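Local atomic coordinates of hydroxylase (Rhodococcus sp., PDB entry 2OR0), a protein that is probably a flavin-dependent hydroxylase of the acyl-CoA dehydrogenase family, inserting one oxygen atom from molecular oxygen into its substrate. Residues A[107-112]-A[118-123]; A[137-140]-A[145-148]; A[150-155]-A[164-169]. One frame throughout, in Å; residues are numbered along the deposited sequence.

Contact 1: residues A[107-112]-A[118-123]; sequences WELAFA and EEIWGE
Leu-109 carries its CG anti to the backbone N (chi1 -157°), while Trp-121 swings its CG away from the carbonyl carbon (chi1 -67°), and the two side chains meet from opposite directions. The contact joins two short consecutive helices, 105-109 and 114-121, in what corresponds to the helical N-terminal part of an acyl-CoA dehydrogenase fold. A type I beta turn from Leu-109 to Ala-112 leads the chain on toward helix 114-121. Leu-109 sets methyl CD2 over the six-membered ring of Trp-121, 3.6 Å from its centroid and 16° off the normal, a CH-pi contact. CB of Leu-109 also approaches the rim of that ring, at 3.8 Å from Trp-121 CH2. Ile-120 reaches toward the leucine tip to tip, its CD1 lying 3.7 Å from Leu-109 CD2, while its own CG2 sits above the indole. Tryptophan suits position 121 because its broad flat face can take methyls of both aliphatic residues. Leucine suits its place because CD2 wedges between ring and isoleucine, while CD1 of Leu-109 lies against Ile-120 CD1. Replacing Trp-121 by an alanine would probably open a gap under Leu-109 CD2 and leave that methyl with Ile-120 alone of the two partners described. Trp-121 also packs against Gln-67 and Pro-68, and Ile-120 against Trp-163 of strand 163-170. No hydrogen bond crosses between the segments, so apolar contact carries the interface; the turn itself is closed by the bond from Ala-112 N to Leu-109 O, 2.8 Å long.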
ATOM      1  N   TRP A 107     -11.028   4.044   1.693  1.00 29.46           N
ATOM      2  CA  TRP A 107     -10.913   5.432   1.302  1.00 28.97           C
ATOM      3  C   TRP A 107     -11.628   5.676  -0.038  1.00 29.81           C
ATOM      4  O   TRP A 107     -12.403   6.635  -0.177  1.00 29.35           O
ATOM      5  CB  TRP A 107      -9.439   5.880   1.286  1.00 28.12           C
ATOM      6  CG  TRP A 107      -9.292   7.304   0.893  1.00 28.15           C
ATOM      7  CD1 TRP A 107      -9.359   8.410   1.718  1.00 26.00           C
ATOM      8  CD2 TRP A 107      -9.050   7.800  -0.428  1.00 26.86           C
ATOM      9  NE1 TRP A 107      -9.188   9.549   0.970  1.00 27.00           N
ATOM     10  CE2 TRP A 107      -9.008   9.207  -0.344  1.00 25.22           C
ATOM     11  CE3 TRP A 107      -8.874   7.185  -1.684  1.00 26.71           C
ATOM     12  CZ2 TRP A 107      -8.793  10.016  -1.466  1.00 26.44           C
ATOM     13  CZ3 TRP A 107      -8.659   7.982  -2.788  1.00 25.78           C
ATOM     14  CH2 TRP A 107      -8.610   9.383  -2.678  1.00 26.56           C
ATOM     15  N   GLU A 108     -11.373   4.817  -1.026  1.00 29.58           N
ATOM     16  CA  GLU A 108     -12.013   4.983  -2.322  1.00 30.23           C
ATOM     17  C   GLU A 108     -13.526   4.646  -2.254  1.00 30.35           C
ATOM     18  O   GLU A 108     -14.331   5.338  -2.850  1.00 30.25           O
ATOM     19  CB  GLU A 108     -11.341   4.158  -3.417  1.00 29.51           C
ATOM     20  CG  GLU A 108     -11.980   4.404  -4.789  1.00 31.27           C
ATOM     21  CD  GLU A 108     -11.256   3.724  -5.933  1.00 33.57           C
ATOM     22  OE1 GLU A 108     -10.149   3.186  -5.717  1.00 36.69           O
ATOM     23  OE2 GLU A 108     -11.789   3.726  -7.056  1.00 33.75           O
ATOM     24  N   LEU A 109     -13.892   3.601  -1.518  1.00 31.04           N
ATOM     25  CA  LEU A 109     -15.287   3.213  -1.416  1.00 31.93           C
ATOM     26  C   LEU A 109     -16.107   4.347  -0.801  1.00 33.32           C
ATOM     27  O   LEU A 109     -17.312   4.426  -1.014  1.00 33.82           O
ATOM     28  CB  LEU A 109     -15.442   1.980  -0.553  1.00 31.57           C
ATOM     29  CG  LEU A 109     -16.721   1.176  -0.830  1.00 32.24           C
ATOM     30  CD1 LEU A 109     -16.656   0.465  -2.213  1.00 30.74           C
ATOM     31  CD2 LEU A 109     -16.984   0.196   0.307  1.00 29.75           C
ATOM     32  N   ALA A 110     -15.449   5.210  -0.028  1.00 33.75           N
ATOM     33  CA  ALA A 110     -16.125   6.317   0.635  1.00 33.66           C
ATOM     34  C   ALA A 110     -16.844   7.154  -0.382  1.00 33.73           C
ATOM     35  O   ALA A 110     -17.898   7.686  -0.080  1.00 34.30           O
ATOM     36  CB  ALA A 110     -15.155   7.174   1.440  1.00 33.08           C
ATOM     37  N   PHE A 111     -16.284   7.255  -1.585  1.00 33.31           N
ATOM     38  CA  PHE A 111     -16.948   7.981  -2.663  1.00 33.43           C
ATOM     39  C   PHE A 111     -17.505   7.085  -3.780  1.00 33.11           C
ATOM     40  O   PHE A 111     -17.784   7.559  -4.886  1.00 33.32           O
ATOM     41  CB  PHE A 111     -16.114   9.167  -3.213  1.00 32.86           C
ATOM     42  CG  PHE A 111     -14.718   8.807  -3.699  1.00 33.15           C
ATOM     43  CD1 PHE A 111     -14.489   8.468  -5.045  1.00 28.86           C
ATOM     44  CD2 PHE A 111     -13.628   8.869  -2.830  1.00 31.61           C
ATOM     45  CE1 PHE A 111     -13.227   8.189  -5.510  1.00 28.35           C
ATOM     46  CE2 PHE A 111     -12.329   8.568  -3.283  1.00 30.50           C
ATOM     47  CZ  PHE A 111     -12.130   8.227  -4.627  1.00 31.18           C
ATOM     48  N   ALA A 112     -17.660   5.798  -3.474  1.00 33.74           N
ATOM     49  CA  ALA A 112     -18.463   4.901  -4.322  1.00 34.36           C
ATOM     50  C   ALA A 112     -19.955   5.060  -3.945  1.00 34.82           C
ATOM     51  O   ALA A 112     -20.285   5.615  -2.879  1.00 34.27           O
ATOM     52  CB  ALA A 112     -18.018   3.439  -4.164  1.00 33.76           C
ATOM     53  N   GLU A 118     -23.022   0.127   1.717  1.00 36.54           N
ATOM     54  CA  GLU A 118     -23.973  -0.556   2.593  1.00 36.48           C
ATOM     55  C   GLU A 118     -23.859  -2.073   2.408  1.00 36.20           C
ATOM     56  O   GLU A 118     -23.850  -2.828   3.381  1.00 36.14           O
ATOM     57  CB  GLU A 118     -25.398  -0.031   2.302  1.00 37.26           C
ATOM     58  CG  GLU A 118     -26.538  -0.576   3.185  1.00 40.29           C
ATOM     59  CD  GLU A 118     -26.266  -0.487   4.700  1.00 44.94           C
ATOM     60  OE1 GLU A 118     -25.668   0.511   5.166  1.00 45.02           O
ATOM     61  OE2 GLU A 118     -26.676  -1.425   5.431  1.00 47.87           O
ATOM     62  N   GLU A 119     -23.737  -2.526   1.164  1.00 35.89           N
ATOM     63  CA  GLU A 119     -23.529  -3.962   0.905  1.00 36.53           C
ATOM     64  C   GLU A 119     -22.269  -4.514   1.590  1.00 36.11           C
ATOM     65  O   GLU A 119     -22.287  -5.602   2.191  1.00 36.38           O
ATOM     66  CB  GLU A 119     -23.468  -4.230  -0.600  1.00 36.74           C
ATOM     67  CG  GLU A 119     -24.821  -4.164  -1.286  1.00 38.77           C
ATOM     68  CD  GLU A 119     -24.719  -4.253  -2.796  1.00 39.83           C
ATOM     69  OE1 GLU A 119     -23.624  -4.023  -3.355  1.00 40.38           O
ATOM     70  OE2 GLU A 119     -25.748  -4.550  -3.430  1.00 40.80           O
ATOM     71  N   ILE A 120     -21.179  -3.748   1.520  1.00 35.79           N
ATOM     72  CA  ILE A 120     -19.886  -4.185   2.060  1.00 34.84           C
ATOM     73  C   ILE A 120     -19.790  -4.048   3.577  1.00 35.33           C
ATOM     74  O   ILE A 120     -19.369  -4.987   4.274  1.00 35.49           O
ATOM     75  CB  ILE A 120     -18.713  -3.455   1.318  1.00 35.32           C
ATOM     76  CG1 ILE A 120     -18.746  -3.863  -0.174  1.00 33.48           C
ATOM     77  CG2 ILE A 120     -17.349  -3.730   2.006  1.00 32.21           C
ATOM     78  CD1 ILE A 120     -17.749  -3.178  -1.067  1.00 35.48           C
ATOM     79  N   TRP A 121     -20.197  -2.893   4.095  1.00 35.94           N
ATOM     80  CA  TRP A 121     -20.029  -2.599   5.527  1.00 36.84           C
ATOM     81  C   TRP A 121     -21.314  -2.658   6.360  1.00 38.13           C
ATOM     82  O   TRP A 121     -21.250  -2.671   7.593  1.00 37.91           O
ATOM     83  CB  TRP A 121     -19.393  -1.218   5.707  1.00 35.72           C
ATOM     84  CG  TRP A 121     -17.979  -1.097   5.231  1.00 35.03           C
ATOM     85  CD1 TRP A 121     -16.961  -2.017   5.394  1.00 35.08           C
ATOM     86  CD2 TRP A 121     -17.412   0.008   4.529  1.00 33.25           C
ATOM     87  NE1 TRP A 121     -15.802  -1.536   4.833  1.00 33.73           N
ATOM     88  CE2 TRP A 121     -16.051  -0.296   4.296  1.00 34.46           C
ATOM     89  CE3 TRP A 121     -17.919   1.231   4.075  1.00 33.13           C
ATOM     90  CZ2 TRP A 121     -15.199   0.579   3.634  1.00 33.19           C
ATOM     91  CZ3 TRP A 121     -17.079   2.097   3.415  1.00 34.43           C
ATOM     92  CH2 TRP A 121     -15.722   1.767   3.201  1.00 35.17           C
ATOM     93  N   GLY A 122     -22.465  -2.676   5.681  1.00 39.95           N
ATOM     94  CA  GLY A 122     -23.790  -2.689   6.335  1.00 41.75           C
ATOM     95  C   GLY A 122     -23.936  -3.624   7.521  1.00 43.04           C
ATOM     96  O   GLY A 122     -24.325  -3.196   8.602  1.00 44.06           O
ATOM     97  N   GLU A 123     -23.609  -4.897   7.343  1.00 43.98           N
ATOM     98  CA  GLU A 123     -23.710  -5.851   8.437  1.00 45.38           C
ATOM     99  C   GLU A 123     -22.454  -5.896   9.300  1.00 45.65           C
ATOM    100  O   GLU A 123     -22.535  -6.036  10.525  1.00 45.81           O
ATOM    101  CB  GLU A 123     -24.041  -7.247   7.907  1.00 46.23           C
ATOM    102  CG  GLU A 123     -25.448  -7.363   7.339  1.00 50.24           C
ATOM    103  CD  GLU A 123     -26.509  -7.193   8.426  1.00 56.88           C
ATOM    104  OE1 GLU A 123     -26.595  -8.082   9.311  1.00 59.47           O
ATOM    105  OE2 GLU A 123     -27.241  -6.167   8.408  1.00 58.67           O
TER

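Contact 2: residues A[137-140]-A[145-148]; sequences GVAT and GYVL
Thr-140 and Val-147 exchange two backbone hydrogen bonds. Thr-140 N gives a nearly straight one to Val-147 O, 2.7 Å long. Val-147 N gives back to Thr-140 O, also at 2.7 Å but somewhat more bent. This reciprocal ring marks them as a hydrogen-bonded pair of the antiparallel beta hairpin formed by strands 137-142 and 145-155, part of the beta domain of the acyl-CoA dehydrogenase fold. Alongside it, Tyr-146 CA comes within 3.1 Å of Thr-140 O in a CA-H...O contact, giving that carbonyl a second, weaker partner. The next pair, Ala-139 with Leu-148, is non-hydrogen-bonded, and Ala-139 turns its backbone instead to Met-169 on strand 163-170. Side chains alternate between the faces. Thr-140 and Val-147 share the face more open to solvent, where beta-branched residues suit the extended backbone. Ala-139 and Leu-148 share the buried face, which packs on Leu-183, Val-185 and Leu-187 of strand 182-188. A small methyl suits Ala-139, since larger neighbours gather on it. Tyr-146 CB lies 3.9 Å from Ala-139 CB, and chi1 of -55° carries the tyrosine ring so that it leans obliquely against the same methyl through its CD1. Glycine fits position 145, where phi and psi would drive any beta carbon into the carbonyl oxygen of the residue before it. On the other flank of Ala-139, the methyl CD1 of Leu-148 lies 4.0 Å from Ala-139 CB and 3.8 Å from Val-138 O.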
ATOM      1  N   GLY A 137      -8.676  -6.879 -16.487  1.00 36.93           N
ATOM      2  CA  GLY A 137      -9.904  -7.535 -16.925  1.00 36.21           C
ATOM      3  C   GLY A 137     -10.628  -6.828 -18.041  1.00 34.95           C
ATOM      4  O   GLY A 137     -10.237  -5.727 -18.449  1.00 35.06           O
ATOM      5  N   VAL A 138     -11.677  -7.474 -18.547  1.00 34.17           N
ATOM      6  CA  VAL A 138     -12.522  -6.891 -19.597  1.00 33.37           C
ATOM      7  C   VAL A 138     -13.975  -6.860 -19.113  1.00 33.06           C
ATOM      8  O   VAL A 138     -14.543  -7.891 -18.753  1.00 32.78           O
ATOM      9  CB  VAL A 138     -12.396  -7.640 -20.962  1.00 33.85           C
ATOM     10  CG1 VAL A 138     -13.361  -7.048 -22.012  1.00 33.03           C
ATOM     11  CG2 VAL A 138     -10.937  -7.596 -21.484  1.00 32.99           C
ATOM     12  N   ALA A 139     -14.541  -5.650 -19.075  1.00 32.63           N
ATOM     13  CA  ALA A 139     -15.930  -5.417 -18.695  1.00 32.22           C
ATOM     14  C   ALA A 139     -16.770  -5.180 -19.967  1.00 32.16           C
ATOM     15  O   ALA A 139     -16.566  -4.197 -20.682  1.00 31.57           O
ATOM     16  CB  ALA A 139     -16.031  -4.199 -17.721  1.00 31.88           C
ATOM     17  N   THR A 140     -17.683  -6.107 -20.254  1.00 32.25           N
ATOM     18  CA  THR A 140     -18.614  -5.953 -21.383  1.00 32.55           C
ATOM     19  C   THR A 140     -19.874  -5.247 -20.902  1.00 32.57           C
ATOM     20  O   THR A 140     -20.567  -5.765 -20.009  1.00 32.48           O
ATOM     21  CB  THR A 140     -18.990  -7.339 -22.028  1.00 33.02           C
ATOM     22  OG1 THR A 140     -17.790  -7.994 -22.478  1.00 31.43           O
ATOM     23  CG2 THR A 140     -19.936  -7.142 -23.218  1.00 31.37           C
ATOM     24  N   GLY A 145     -25.386  -2.828 -16.234  1.00 33.40           N
ATOM     25  CA  GLY A 145     -23.986  -2.811 -15.794  1.00 32.21           C
ATOM     26  C   GLY A 145     -22.998  -3.441 -16.762  1.00 31.39           C
ATOM     27  O   GLY A 145     -22.930  -3.076 -17.933  1.00 30.16           O
ATOM     28  N   TYR A 146     -22.201  -4.383 -16.263  1.00 31.50           N
ATOM     29  CA  TYR A 146     -21.167  -4.994 -17.111  1.00 31.05           C
ATOM     30  C   TYR A 146     -21.013  -6.452 -16.795  1.00 30.18           C
ATOM     31  O   TYR A 146     -21.362  -6.889 -15.686  1.00 29.83           O
ATOM     32  CB  TYR A 146     -19.815  -4.310 -16.889  1.00 32.16           C
ATOM     33  CG  TYR A 146     -19.838  -2.815 -17.093  1.00 32.70           C
ATOM     34  CD1 TYR A 146     -19.418  -2.259 -18.294  1.00 33.77           C
ATOM     35  CD2 TYR A 146     -20.268  -1.958 -16.072  1.00 34.44           C
ATOM     36  CE1 TYR A 146     -19.435  -0.890 -18.494  1.00 34.48           C
ATOM     37  CE2 TYR A 146     -20.279  -0.559 -16.250  1.00 35.05           C
ATOM     38  CZ  TYR A 146     -19.862  -0.047 -17.462  1.00 34.44           C
ATOM     39  OH  TYR A 146     -19.879   1.305 -17.666  1.00 35.59           O
ATOM     40  N   VAL A 147     -20.451  -7.208 -17.748  1.00 29.20           N
ATOM     41  CA  VAL A 147     -20.021  -8.572 -17.425  1.00 28.53           C
ATOM     42  C   VAL A 147     -18.491  -8.629 -17.515  1.00 28.24           C
ATOM     43  O   VAL A 147     -17.893  -8.163 -18.498  1.00 27.11           O
ATOM     44  CB  VAL A 147     -20.705  -9.675 -18.271  1.00 29.54           C
ATOM     45  CG1 VAL A 147     -20.384 -11.024 -17.696  1.00 27.18           C
ATOM     46  CG2 VAL A 147     -22.252  -9.500 -18.248  1.00 28.14           C
ATOM     47  N   LEU A 148     -17.897  -9.202 -16.475  1.00 26.93           N
ATOM     48  CA  LEU A 148     -16.460  -9.128 -16.242  1.00 27.39           C
ATOM     49  C   LEU A 148     -15.750 -10.465 -16.462  1.00 26.20           C
ATOM     50  O   LEU A 148     -16.172 -11.484 -15.959  1.00 25.71           O
ATOM     51  CB  LEU A 148     -16.186  -8.653 -14.807  1.00 27.73           C
ATOM     52  CG  LEU A 148     -14.732  -8.220 -14.551  1.00 31.17           C
ATOM     53  CD1 LEU A 148     -14.480  -6.824 -15.081  1.00 29.66           C
ATOM     54  CD2 LEU A 148     -14.463  -8.285 -13.068  1.00 35.43           C
TER

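Contact 3: residues A[150-155]-A[164-169]; sequences GRWSFS and AFLGAM
The indole of Trp-152 meets strand 163-170 in two ways at once, with Leu-166 over one face and the carbonyl of Gly-167 at its edge. On the face, Leu-166 CD1 stands 4.0 Å from the centroid of the six-membered ring and only 2° off its normal, a CH-pi contact. Leu-166 CB lies over the same face near the nitrogen, 3.9 Å from Trp-152 NE1, and the leucine's CD2 reaches back to 4.2 Å from Trp-152 CG, so the branched side chain spreads along the length of the ring system. At the edge, Trp-152 NE1 gives a hydrogen bond to Gly-167 O at 2.9 Å and 151°. The acceptor lies nearly in the ring plane, and the donor lies in the carbonyl plane, so the bond together with the leucine fixes how the indole is rotated. Trp-152 reaches this position because CG stands anti to its carbonyl carbon (chi1 -69°), sending the ring across from its own strand. Tryptophan suits the place by joining a large apolar face to a single N-H, which satisfies a buried carbonyl. Gly-150 makes room on the same strand: a CB there would come within 3.1 Å of Trp-152 CH2. Met-136, from a loop, and Val-214 of strand 210-214 also touch the indole. No backbone hydrogen bond links the two segments, with Trp-152 CA and Leu-166 CA, the nearest pair, 8.1 Å apart. A buried tryptophan instead bridges two strands, both paired with strand 137-142, in the mixed sheet of the acyl-CoA dehydrogenase beta domain.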
ATOM      1  N   GLY A 150     -11.490 -11.872 -16.523  1.00 26.52           N
ATOM      2  CA  GLY A 150     -10.043 -11.632 -16.549  1.00 25.95           C
ATOM      3  C   GLY A 150      -9.259 -12.415 -15.504  1.00 25.94           C
ATOM      4  O   GLY A 150      -9.819 -13.216 -14.738  1.00 25.17           O
ATOM      5  N   ARG A 151      -7.944 -12.188 -15.500  1.00 26.54           N
ATOM      6  CA  ARG A 151      -7.038 -12.770 -14.516  1.00 26.27           C
ATOM      7  C   ARG A 151      -6.144 -11.627 -13.999  1.00 26.36           C
ATOM      8  O   ARG A 151      -5.494 -10.934 -14.783  1.00 26.10           O
ATOM      9  CB  ARG A 151      -6.197 -13.898 -15.144  1.00 26.28           C
ATOM     10  CG  ARG A 151      -5.213 -14.549 -14.147  1.00 26.10           C
ATOM     11  CD  ARG A 151      -4.761 -15.963 -14.511  1.00 24.84           C
ATOM     12  NE  ARG A 151      -3.845 -16.470 -13.470  1.00 25.28           N
ATOM     13  CZ  ARG A 151      -3.529 -17.753 -13.265  1.00 26.70           C
ATOM     14  NH1 ARG A 151      -4.047 -18.719 -14.022  1.00 24.47           N
ATOM     15  NH2 ARG A 151      -2.668 -18.085 -12.303  1.00 26.08           N
ATOM     16  N   TRP A 152      -6.154 -11.435 -12.683  1.00 26.41           N
ATOM     17  CA  TRP A 152      -5.392 -10.376 -12.028  1.00 27.71           C
ATOM     18  C   TRP A 152      -4.359 -11.057 -11.143  1.00 27.55           C
ATOM     19  O   TRP A 152      -4.600 -12.150 -10.668  1.00 27.67           O
ATOM     20  CB  TRP A 152      -6.298  -9.514 -11.128  1.00 27.66           C
ATOM     21  CG  TRP A 152      -7.303  -8.657 -11.871  1.00 28.91           C
ATOM     22  CD1 TRP A 152      -7.215  -7.320 -12.130  1.00 29.11           C
ATOM     23  CD2 TRP A 152      -8.564  -9.092 -12.419  1.00 29.15           C
ATOM     24  NE1 TRP A 152      -8.334  -6.892 -12.812  1.00 28.64           N
ATOM     25  CE2 TRP A 152      -9.177  -7.958 -13.003  1.00 29.20           C
ATOM     26  CE3 TRP A 152      -9.233 -10.320 -12.455  1.00 29.07           C
ATOM     27  CZ2 TRP A 152     -10.440  -8.017 -13.628  1.00 29.00           C
ATOM     28  CZ3 TRP A 152     -10.490 -10.380 -13.087  1.00 29.29           C
ATOM     29  CH2 TRP A 152     -11.065  -9.232 -13.672  1.00 28.10           C
ATOM     30  N   SER A 153      -3.230 -10.404 -10.911  1.00 27.89           N
ATOM     31  CA  SER A 153      -2.234 -10.918  -9.975  1.00 29.20           C
ATOM     32  C   SER A 153      -1.999  -9.924  -8.831  1.00 29.33           C
ATOM     33  O   SER A 153      -2.485  -8.790  -8.889  1.00 28.14           O
ATOM     34  CB  SER A 153      -0.925 -11.183 -10.734  1.00 29.29           C
ATOM     35  OG  SER A 153      -0.550 -10.013 -11.416  1.00 32.47           O
ATOM     36  N   PHE A 154      -1.241 -10.349  -7.810  1.00 29.67           N
ATOM     37  CA  PHE A 154      -0.853  -9.480  -6.691  1.00 30.48           C
ATOM     38  C   PHE A 154      -2.077  -9.012  -5.880  1.00 30.01           C
ATOM     39  O   PHE A 154      -2.148  -7.844  -5.494  1.00 29.37           O
ATOM     40  CB  PHE A 154      -0.033  -8.265  -7.185  1.00 31.29           C
ATOM     41  CG  PHE A 154       1.133  -7.843  -6.272  1.00 36.33           C
ATOM     42  CD1 PHE A 154       2.392  -7.531  -6.830  1.00 39.67           C
ATOM     43  CD2 PHE A 154       0.973  -7.688  -4.878  1.00 38.95           C
ATOM     44  CE1 PHE A 154       3.475  -7.093  -6.005  1.00 39.93           C
ATOM     45  CE2 PHE A 154       2.047  -7.277  -4.056  1.00 37.39           C
ATOM     46  CZ  PHE A 154       3.293  -6.978  -4.615  1.00 36.71           C
ATOM     47  N   SER A 155      -3.017  -9.923  -5.609  1.00 28.99           N
ATOM     48  CA  SER A 155      -4.173  -9.586  -4.768  1.00 29.41           C
ATOM     49  C   SER A 155      -3.828  -9.740  -3.283  1.00 29.31           C
ATOM     50  O   SER A 155      -4.099 -10.773  -2.682  1.00 29.55           O
ATOM     51  CB  SER A 155      -5.387 -10.447  -5.148  1.00 29.70           C
ATOM     52  OG  SER A 155      -6.544 -10.079  -4.401  1.00 30.94           O
ATOM     53  N   ALA A 164     -13.667  -7.755  -3.756  1.00 31.00           N
ATOM     54  CA  ALA A 164     -12.479  -7.290  -4.466  1.00 32.04           C
ATOM     55  C   ALA A 164     -12.808  -6.035  -5.209  1.00 32.17           C
ATOM     56  O   ALA A 164     -13.911  -5.902  -5.728  1.00 32.30           O
ATOM     57  CB  ALA A 164     -11.985  -8.337  -5.440  1.00 32.10           C
ATOM     58  N   PHE A 165     -11.831  -5.135  -5.251  1.00 32.02           N
ATOM     59  CA  PHE A 165     -11.874  -3.901  -5.997  1.00 32.53           C
ATOM     60  C   PHE A 165     -10.908  -4.077  -7.168  1.00 32.23           C
ATOM     61  O   PHE A 165      -9.703  -4.120  -6.950  1.00 34.08           O
ATOM     62  CB  PHE A 165     -11.331  -2.801  -5.088  1.00 33.28           C
ATOM     63  CG  PHE A 165     -12.079  -1.502  -5.157  1.00 34.17           C
ATOM     64  CD1 PHE A 165     -12.178  -0.682  -4.014  1.00 35.72           C
ATOM     65  CD2 PHE A 165     -12.686  -1.076  -6.334  1.00 35.01           C
ATOM     66  CE1 PHE A 165     -12.878   0.529  -4.054  1.00 31.85           C
ATOM     67  CE2 PHE A 165     -13.394   0.151  -6.365  1.00 34.21           C
ATOM     68  CZ  PHE A 165     -13.484   0.933  -5.225  1.00 33.29           C
ATOM     69  N   LEU A 166     -11.387  -4.181  -8.403  1.00 30.80           N
ATOM     70  CA  LEU A 166     -10.489  -4.546  -9.507  1.00 30.35           C
ATOM     71  C   LEU A 166     -10.541  -3.553 -10.633  1.00 30.09           C
ATOM     72  O   LEU A 166     -11.578  -2.927 -10.845  1.00 29.97           O
ATOM     73  CB  LEU A 166     -10.859  -5.930 -10.061  1.00 29.96           C
ATOM     74  CG  LEU A 166     -10.950  -7.075  -9.057  1.00 30.11           C
ATOM     75  CD1 LEU A 166     -11.723  -8.286  -9.666  1.00 30.97           C
ATOM     76  CD2 LEU A 166      -9.524  -7.461  -8.552  1.00 30.23           C
ATOM     77  N   GLY A 167      -9.445  -3.423 -11.379  1.00 29.56           N
ATOM     78  CA  GLY A 167      -9.456  -2.591 -12.585  1.00 29.54           C
ATOM     79  C   GLY A 167      -9.901  -3.394 -13.799  1.00 30.95           C
ATOM     80  O   GLY A 167      -9.664  -4.601 -13.883  1.00 30.79           O
ATOM     81  N   ALA A 168     -10.547  -2.733 -14.747  1.00 31.06           N
ATOM     82  CA  ALA A 168     -10.936  -3.384 -15.983  1.00 32.66           C
ATOM     83  C   ALA A 168     -11.012  -2.373 -17.101  1.00 33.66           C
ATOM     84  O   ALA A 168     -11.342  -1.202 -16.875  1.00 34.01           O
ATOM     85  CB  ALA A 168     -12.269  -4.086 -15.810  1.00 31.86           C
HETATM   86  N   MSE A 169     -10.692  -2.815 -18.306  1.00 35.53           N
HETATM   87  CA  MSE A 169     -10.964  -2.027 -19.506  1.00 37.44           C
HETATM   88  C   MSE A 169     -12.378  -2.341 -19.992  1.00 38.17           C
HETATM   89  O   MSE A 169     -12.875  -3.438 -19.783  1.00 37.84           O
HETATM   90  CB  MSE A 169      -9.963  -2.331 -20.615  1.00 37.49           C
HETATM   91  CG  MSE A 169      -8.497  -2.218 -20.213  1.00 42.57           C
HETATM   92 SE   MSE A 169      -7.999  -0.428 -19.558  0.70 54.06          SE
HETATM   93  CE  MSE A 169      -8.210   0.626 -21.191  1.00 50.54           C
TER

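In the fold
Contacts 2 and 3 share strand 145-155 and lie in one sheet, their centres 12 Å apart. Strand 137-142 links them: Ala-139 N lies 2.9 Å from Met-169 O and Gly-137 O 3.0 Å from Met-169 N, probable hydrogen bonds, while Gly-137 CA rests 3.4 Å from Trp-152 CZ2. Contact 1, in the helical part, meets contact 3 through Phe-165, whose CZ is 3.6 Å from Glu-108 CD. From contact 2 it stays clear, with nearest atoms about 13 Å apart. In relatives of this family the flavin typically lies between the beta domain and the C-terminal helices; which residues here would line it is not established.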